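Local coordinates for protein elongation factor 1-beta (Pyrococcus horikoshii OT-3, PDB 7CSL) that probably promotes the exchange of GDP for GTP on elongation factor 1-alpha, regenerating the form that takes up aminoacyl-tRNA, at residues C[26-31]-C[72-77]; C[37-42]-C[56-61]. All blocks are in the same frame, centred on the assembly; numbering follows the deposited sequence.

Contact 1 (C[26-31]-C[72-77]); sequences EKLKKV and EKFEEV
Leu28 and Val31 meet Phe74 and Val77 where the ends of helices 21-29 and 67-75 come together on one face of the antiparallel sheet, the two-helix layer of a ferredoxin-like (beta-alpha-beta-beta-alpha-beta) fold. Followed outward, Phe74 puts its CB 3.9 Å from Leu28 CD2, and the same methyl meets Phe74 CG at 3.7 Å. With CG anti to the carbonyl carbon (chi1 -74°), the ring is swung to the side of its helix where Leu28 and Val31 stand. At Phe74 CD1 the methyl Val31 CG2 arrives at the ring edge, near the ring plane, 3.7 Å away. Phe74 CE1 then reaches Leu28 O at 3.5 Å, an oblique approach. One face of the ring carries Leu28 CB, offset toward the rim, and the two side chains cross at about a right angle. The ring also packs on Phe55, Ile10, Val12 and Ala83 of strands 50-59, 6-14 and 80-90.

Val77 extends the apolar contact: its CB lies 4.0 Å from Leu28 CD2, its CG2 touches Val31 CG2 at 4.0 Å, and its CG1 packs on Lys27 CB at 3.7 Å. No hydrogen bond crosses between 26-31 and 72-77, which bury 323 Å² together. The helix ends are therefore matched by shape, two methyls, Leu28 CD2 and Val31 CG2, each touching both Phe74 and Val77.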
loop_
_atom_site.group_PDB
_atom_site.type_symbol
_atom_site.label_atom_id
_atom_site.label_comp_id
_atom_site.label_asym_id
_atom_site.label_seq_id
_atom_site.Cartn_x
_atom_site.Cartn_y
_atom_site.Cartn_z
ATOM N N GLU C 26 8.241 -21.363 -15.511
ATOM C CA GLU C 26 7.685 -22.710 -15.419
ATOM C C GLU C 26 7.895 -23.316 -14.030
ATOM O O GLU C 26 7.026 -24.045 -13.551
ATOM C CB GLU C 26 8.287 -23.633 -16.507
ATOM C CG GLU C 26 7.470 -24.896 -16.777
ATOM C CD GLU C 26 8.283 -26.058 -17.357
ATOM O OE1 GLU C 26 8.830 -25.915 -18.479
ATOM O OE2 GLU C 26 8.356 -27.125 -16.696
ATOM N N LYS C 27 9.061 -23.056 -13.425
ATOM C CA LYS C 27 9.419 -23.608 -12.110
ATOM C C LYS C 27 8.650 -22.939 -10.994
ATOM O O LYS C 27 8.207 -23.585 -10.019
ATOM C CB LYS C 27 10.928 -23.457 -11.817
ATOM C CG LYS C 27 11.771 -24.666 -12.234
ATOM C CD LYS C 27 13.177 -24.285 -12.681
ATOM C CE LYS C 27 14.125 -25.487 -12.747
ATOM N NZ LYS C 27 15.057 -25.548 -11.575
ATOM N N LEU C 28 8.549 -21.622 -11.099
ATOM C CA LEU C 28 7.790 -20.836 -10.138
ATOM C C LEU C 28 6.316 -21.218 -10.159
ATOM O O LEU C 28 5.682 -21.297 -9.119
ATOM C CB LEU C 28 7.919 -19.361 -10.485
ATOM C CG LEU C 28 9.306 -18.812 -10.249
ATOM C CD1 LEU C 28 9.428 -17.440 -10.939
ATOM C CD2 LEU C 28 9.585 -18.738 -8.759
ATOM N N LYS C 29 5.777 -21.452 -11.347
ATOM C CA LYS C 29 4.370 -21.839 -11.443
ATOM C C LYS C 29 4.090 -23.117 -10.641
ATOM O O LYS C 29 3.090 -23.179 -9.947
ATOM C CB LYS C 29 3.933 -21.973 -12.890
ATOM C CG LYS C 29 3.695 -20.641 -13.584
ATOM C CD LYS C 29 3.619 -20.807 -15.097
ATOM C CE LYS C 29 3.002 -19.587 -15.745
ATOM N NZ LYS C 29 3.142 -19.592 -17.228
ATOM N N LYS C 30 5.014 -24.080 -10.667
ATOM C CA LYS C 30 4.821 -25.372 -9.991
ATOM C C LYS C 30 4.849 -25.304 -8.451
ATOM O O LYS C 30 4.455 -26.265 -7.819
ATOM C CB LYS C 30 5.871 -26.404 -10.480
ATOM C CG LYS C 30 5.735 -26.761 -11.964
ATOM C CD LYS C 30 6.945 -27.557 -12.491
ATOM C CE LYS C 30 7.009 -28.945 -11.868
ATOM N NZ LYS C 30 7.707 -29.971 -12.712
ATOM N N VAL C 31 5.364 -24.219 -7.858
ATOM C CA VAL C 31 5.446 -24.093 -6.389
ATOM C C VAL C 31 4.379 -23.178 -5.775
ATOM O O VAL C 31 4.354 -23.055 -4.584
ATOM C CB VAL C 31 6.843 -23.633 -5.875
ATOM C CG1 VAL C 31 7.926 -24.577 -6.361
ATOM C CG2 VAL C 31 7.174 -22.162 -6.252
ATOM N N GLU C 72 7.820 -16.736 -0.362
ATOM C CA GLU C 72 8.865 -17.629 0.197
ATOM C C GLU C 72 9.064 -18.903 -0.621
ATOM O O GLU C 72 10.173 -19.343 -0.814
ATOM C CB GLU C 72 8.541 -18.053 1.645
ATOM C CG GLU C 72 8.212 -16.937 2.615
ATOM C CD GLU C 72 9.007 -15.665 2.397
ATOM O OE1 GLU C 72 10.219 -15.760 2.117
ATOM O OE2 GLU C 72 8.430 -14.557 2.526
ATOM N N LYS C 73 7.993 -19.494 -1.114
ATOM C CA LYS C 73 8.138 -20.654 -1.982
ATOM C C LYS C 73 8.926 -20.293 -3.222
ATOM O O LYS C 73 9.880 -20.979 -3.558
ATOM C CB LYS C 73 6.787 -21.313 -2.293
ATOM C CG LYS C 73 6.143 -21.907 -1.040
ATOM C CD LYS C 73 6.900 -23.133 -0.499
ATOM C CE LYS C 73 6.315 -23.629 0.822
ATOM N NZ LYS C 73 7.133 -24.748 1.356
ATOM N N PHE C 74 8.606 -19.149 -3.805
ATOM C CA PHE C 74 9.368 -18.546 -4.904
ATOM C C PHE C 74 10.860 -18.260 -4.604
ATOM O O PHE C 74 11.717 -18.513 -5.461
ATOM C CB PHE C 74 8.731 -17.207 -5.291
ATOM C CG PHE C 74 7.452 -17.282 -6.051
ATOM C CD1 PHE C 74 6.786 -18.461 -6.314
ATOM C CD2 PHE C 74 6.879 -16.079 -6.503
ATOM C CE1 PHE C 74 5.602 -18.458 -7.007
ATOM C CE2 PHE C 74 5.682 -16.080 -7.194
ATOM C CZ PHE C 74 5.040 -17.280 -7.437
ATOM N N GLU C 75 11.180 -17.763 -3.413
ATOM C CA GLU C 75 12.568 -17.492 -3.049
ATOM C C GLU C 75 13.444 -18.768 -2.921
ATOM O O GLU C 75 14.677 -18.690 -2.928
ATOM C CB GLU C 75 12.641 -16.597 -1.801
ATOM C CG GLU C 75 12.259 -15.116 -2.073
ATOM C CD GLU C 75 12.562 -14.155 -0.911
ATOM O OE1 GLU C 75 12.877 -14.646 0.186
ATOM O OE2 GLU C 75 12.509 -12.899 -1.085
ATOM N N GLU C 76 12.822 -19.939 -2.816
ATOM C CA GLU C 76 13.551 -21.193 -2.772
ATOM C C GLU C 76 13.936 -21.667 -4.181
ATOM O O GLU C 76 14.848 -22.483 -4.318
ATOM C CB GLU C 76 12.733 -22.271 -2.039
ATOM C CG GLU C 76 12.609 -22.023 -0.528
ATOM C CD GLU C 76 11.401 -22.691 0.149
ATOM O OE1 GLU C 76 10.634 -23.430 -0.512
ATOM O OE2 GLU C 76 11.208 -22.468 1.370
ATOM N N VAL C 77 13.260 -21.167 -5.222
ATOM C CA VAL C 77 13.499 -21.660 -6.588
ATOM C C VAL C 77 14.823 -21.143 -7.155
ATOM O O VAL C 77 15.233 -19.999 -6.877
ATOM C CB VAL C 77 12.323 -21.336 -7.533
ATOM C CG1 VAL C 77 12.604 -21.753 -8.970
ATOM C CG2 VAL C 77 11.058 -22.018 -7.052
#

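Contact 2 (C[37-42]-C[56-61]); sequences GLAKVE and YVLGRD
A beta bulge interrupts the hairpin of strands 37-47 and 50-59: Ala39 and Lys40 both stand opposite Tyr56. The bonding pattern is the evidence. Ala39 N donates to Tyr56 O (2.8 Å), whereas Tyr56 N donates to Lys40 O (2.9 Å), one residue further on, and both bonds are nearly straight. Ala39, at phi/psi -82°/-40°, has the helix-like backbone of the first position of a classic bulge. Before it the pairing is regular: Gly37 and Leu58 form a hydrogen-bonded pair, with Leu58 N to Gly37 O at 2.9 Å, and Leu38 and Val57 form the non-hydrogen-bonded pair that follows.

The bulge leaves Lys40 beside Tyr56, the two side chains running the same way. Extended beyond CG, the lysine lays its CG by Tyr56 CD1, and Lys40 CE sits above the Tyr56 ring, 3.8 Å from the centroid, as a CH-pi contact. Lys40 NZ, 4.9 Å from the Tyr56 ring centroid and 15° off the normal, adds a cation-pi contact; its salt bridge to Glu42 OE2 (3.0 Å) meets the carboxylate from above its plane. Glu42 CG touches Tyr56 CE1 at 3.8 Å, the carboxylate standing almost perpendicular to the ring, and Tyr56 OH is hydrogen-bonded to Lys54 NZ. With an alanine at Tyr56, the Lys40 chain would probably lose the ring face it lies on, keeping Glu42 as its charge partner, and Lys54 NZ would lose the hydroxyl. Lys40 and Tyr56 also pack on apolar side chains of a chain of another protein in the assembly. The aromatic face thus shelters a lysine whose charge is paired with Glu42 and probably further stabilised by the ring.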
loop_
_atom_site.group_PDB
_atom_site.type_symbol
_atom_site.label_atom_id
_atom_site.label_comp_id
_atom_site.label_asym_id
_atom_site.label_seq_id
_atom_site.Cartn_x
_atom_site.Cartn_y
_atom_site.Cartn_z
ATOM N N GLY C 37 -4.362 -19.464 -7.005
ATOM C CA GLY C 37 -4.436 -19.588 -8.428
ATOM C C GLY C 37 -3.545 -18.574 -9.032
ATOM O O GLY C 37 -2.880 -17.847 -8.328
ATOM N N LEU C 38 -3.561 -18.487 -10.351
ATOM C CA LEU C 38 -2.679 -17.587 -11.067
ATOM C C LEU C 38 -3.426 -16.980 -12.229
ATOM O O LEU C 38 -3.889 -17.701 -13.095
ATOM C CB LEU C 38 -1.464 -18.370 -11.586
ATOM C CG LEU C 38 -0.407 -17.580 -12.331
ATOM C CD1 LEU C 38 0.283 -16.564 -11.431
ATOM C CD2 LEU C 38 0.646 -18.513 -12.877
ATOM N N ALA C 39 -3.555 -15.658 -12.245
ATOM C CA ALA C 39 -4.292 -14.993 -13.326
ATOM C C ALA C 39 -3.414 -14.806 -14.551
ATOM O O ALA C 39 -3.879 -15.016 -15.641
ATOM C CB ALA C 39 -4.898 -13.649 -12.869
ATOM N N LYS C 40 -2.145 -14.447 -14.345
ATOM C CA LYS C 40 -1.196 -14.213 -15.415
ATOM C C LYS C 40 0.206 -13.905 -14.894
ATOM O O LYS C 40 0.412 -13.550 -13.733
ATOM C CB LYS C 40 -1.612 -13.044 -16.319
ATOM C CG LYS C 40 -1.692 -11.701 -15.622
ATOM C CD LYS C 40 -2.020 -10.642 -16.652
ATOM C CE LYS C 40 -1.943 -9.270 -16.023
ATOM N NZ LYS C 40 -2.423 -8.277 -17.007
ATOM N N VAL C 41 1.168 -14.023 -15.790
ATOM C CA VAL C 41 2.538 -13.641 -15.500
ATOM C C VAL C 41 2.918 -12.597 -16.534
ATOM O O VAL C 41 2.728 -12.836 -17.716
ATOM C CB VAL C 41 3.491 -14.848 -15.587
ATOM C CG1 VAL C 41 4.848 -14.476 -15.016
ATOM C CG2 VAL C 41 2.925 -16.022 -14.807
ATOM N N GLU C 42 3.432 -11.458 -16.082
ATOM C CA GLU C 42 3.946 -10.454 -16.970
ATOM C C GLU C 42 5.439 -10.309 -16.749
ATOM O O GLU C 42 5.937 -10.550 -15.655
ATOM C CB GLU C 42 3.259 -9.131 -16.730
ATOM C CG GLU C 42 1.762 -9.263 -16.840
ATOM C CD GLU C 42 1.102 -7.966 -17.166
ATOM O OE1 GLU C 42 1.336 -6.987 -16.429
ATOM O OE2 GLU C 42 0.332 -7.956 -18.139
ATOM N N TYR C 56 0.526 -12.553 -10.994
ATOM C CA TYR C 56 -0.778 -12.115 -10.489
ATOM C C TYR C 56 -1.402 -13.316 -9.785
ATOM O O TYR C 56 -2.147 -14.100 -10.381
ATOM C CB TYR C 56 -1.613 -11.556 -11.621
ATOM C CG TYR C 56 -1.034 -10.264 -12.122
ATOM C CD1 TYR C 56 0.193 -10.242 -12.810
ATOM C CD2 TYR C 56 -1.659 -9.059 -11.871
ATOM C CE1 TYR C 56 0.773 -9.054 -13.222
ATOM C CE2 TYR C 56 -1.098 -7.849 -12.311
ATOM C CZ TYR C 56 0.122 -7.855 -12.989
ATOM O OH TYR C 56 0.717 -6.673 -13.437
ATOM N N VAL C 57 -1.065 -13.464 -8.511
ATOM C CA VAL C 57 -1.533 -14.609 -7.718
ATOM C C VAL C 57 -2.955 -14.333 -7.220
ATOM O O VAL C 57 -3.191 -13.287 -6.648
ATOM C CB VAL C 57 -0.593 -14.884 -6.536
ATOM C CG1 VAL C 57 -0.959 -16.170 -5.786
ATOM C CG2 VAL C 57 0.864 -15.033 -7.023
ATOM N N LEU C 58 -3.850 -15.321 -7.389
ATOM C CA LEU C 58 -5.206 -15.293 -6.895
ATOM C C LEU C 58 -5.293 -15.958 -5.533
ATOM O O LEU C 58 -4.741 -17.056 -5.286
ATOM C CB LEU C 58 -6.163 -16.001 -7.868
ATOM C CG LEU C 58 -6.069 -15.486 -9.297
ATOM C CD1 LEU C 58 -6.865 -16.337 -10.258
ATOM C CD2 LEU C 58 -6.489 -14.007 -9.314
ATOM N N GLY C 59 -6.004 -15.313 -4.644
ATOM C CA GLY C 59 -6.209 -15.837 -3.299
ATOM C C GLY C 59 -7.543 -15.412 -2.714
ATOM O O GLY C 59 -8.464 -15.030 -3.448
ATOM N N ARG C 60 -7.616 -15.446 -1.380
ATOM C CA ARG C 60 -8.824 -15.124 -0.616
ATOM C C ARG C 60 -8.536 -14.170 0.540
ATOM O O ARG C 60 -7.532 -14.268 1.216
ATOM C CB ARG C 60 -9.494 -16.394 -0.057
ATOM C CG ARG C 60 -10.257 -17.156 -1.125
ATOM C CD ARG C 60 -11.308 -18.081 -0.534
ATOM N NE ARG C 60 -12.493 -17.367 -0.045
ATOM C CZ ARG C 60 -13.441 -16.806 -0.812
ATOM N NH1 ARG C 60 -13.377 -16.821 -2.144
ATOM N NH2 ARG C 60 -14.466 -16.190 -0.232
ATOM N N ASP C 61 -9.461 -13.255 0.774
ATOM C CA ASP C 61 -9.244 -12.230 1.755
ATOM C C ASP C 61 -9.728 -12.791 3.101
ATOM O O ASP C 61 -10.789 -12.410 3.586
ATOM C CB ASP C 61 -9.988 -10.983 1.313
ATOM C CG ASP C 61 -9.792 -9.828 2.221
ATOM O OD1 ASP C 61 -9.088 -9.951 3.262
ATOM O OD2 ASP C 61 -10.390 -8.777 1.871
#

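Overall arrangement
Contacts 1 and 2 lie with their centres 14 Å apart and join different layers of one domain. The 26-31/72-77 contact ties helix to helix on one face of the sheet and is apolar around buried Leu28 and Phe74. The 37-42/56-61 contact pairs an outermost strand with its inner neighbour through backbone bonds; it buries Ala39, Val57 and Leu58 along the strands, while Lys40, Glu42 and Tyr56 remain partly exposed in a charged and aromatic cluster that meets a chain of another protein. The layers touch through Lys29, whose CE packs on Val41 CG2 at 3.7 Å. Helix 21-29 precedes strand 37-47 and strand 50-59 precedes helix 67-75, so the hairpin connects the two helices.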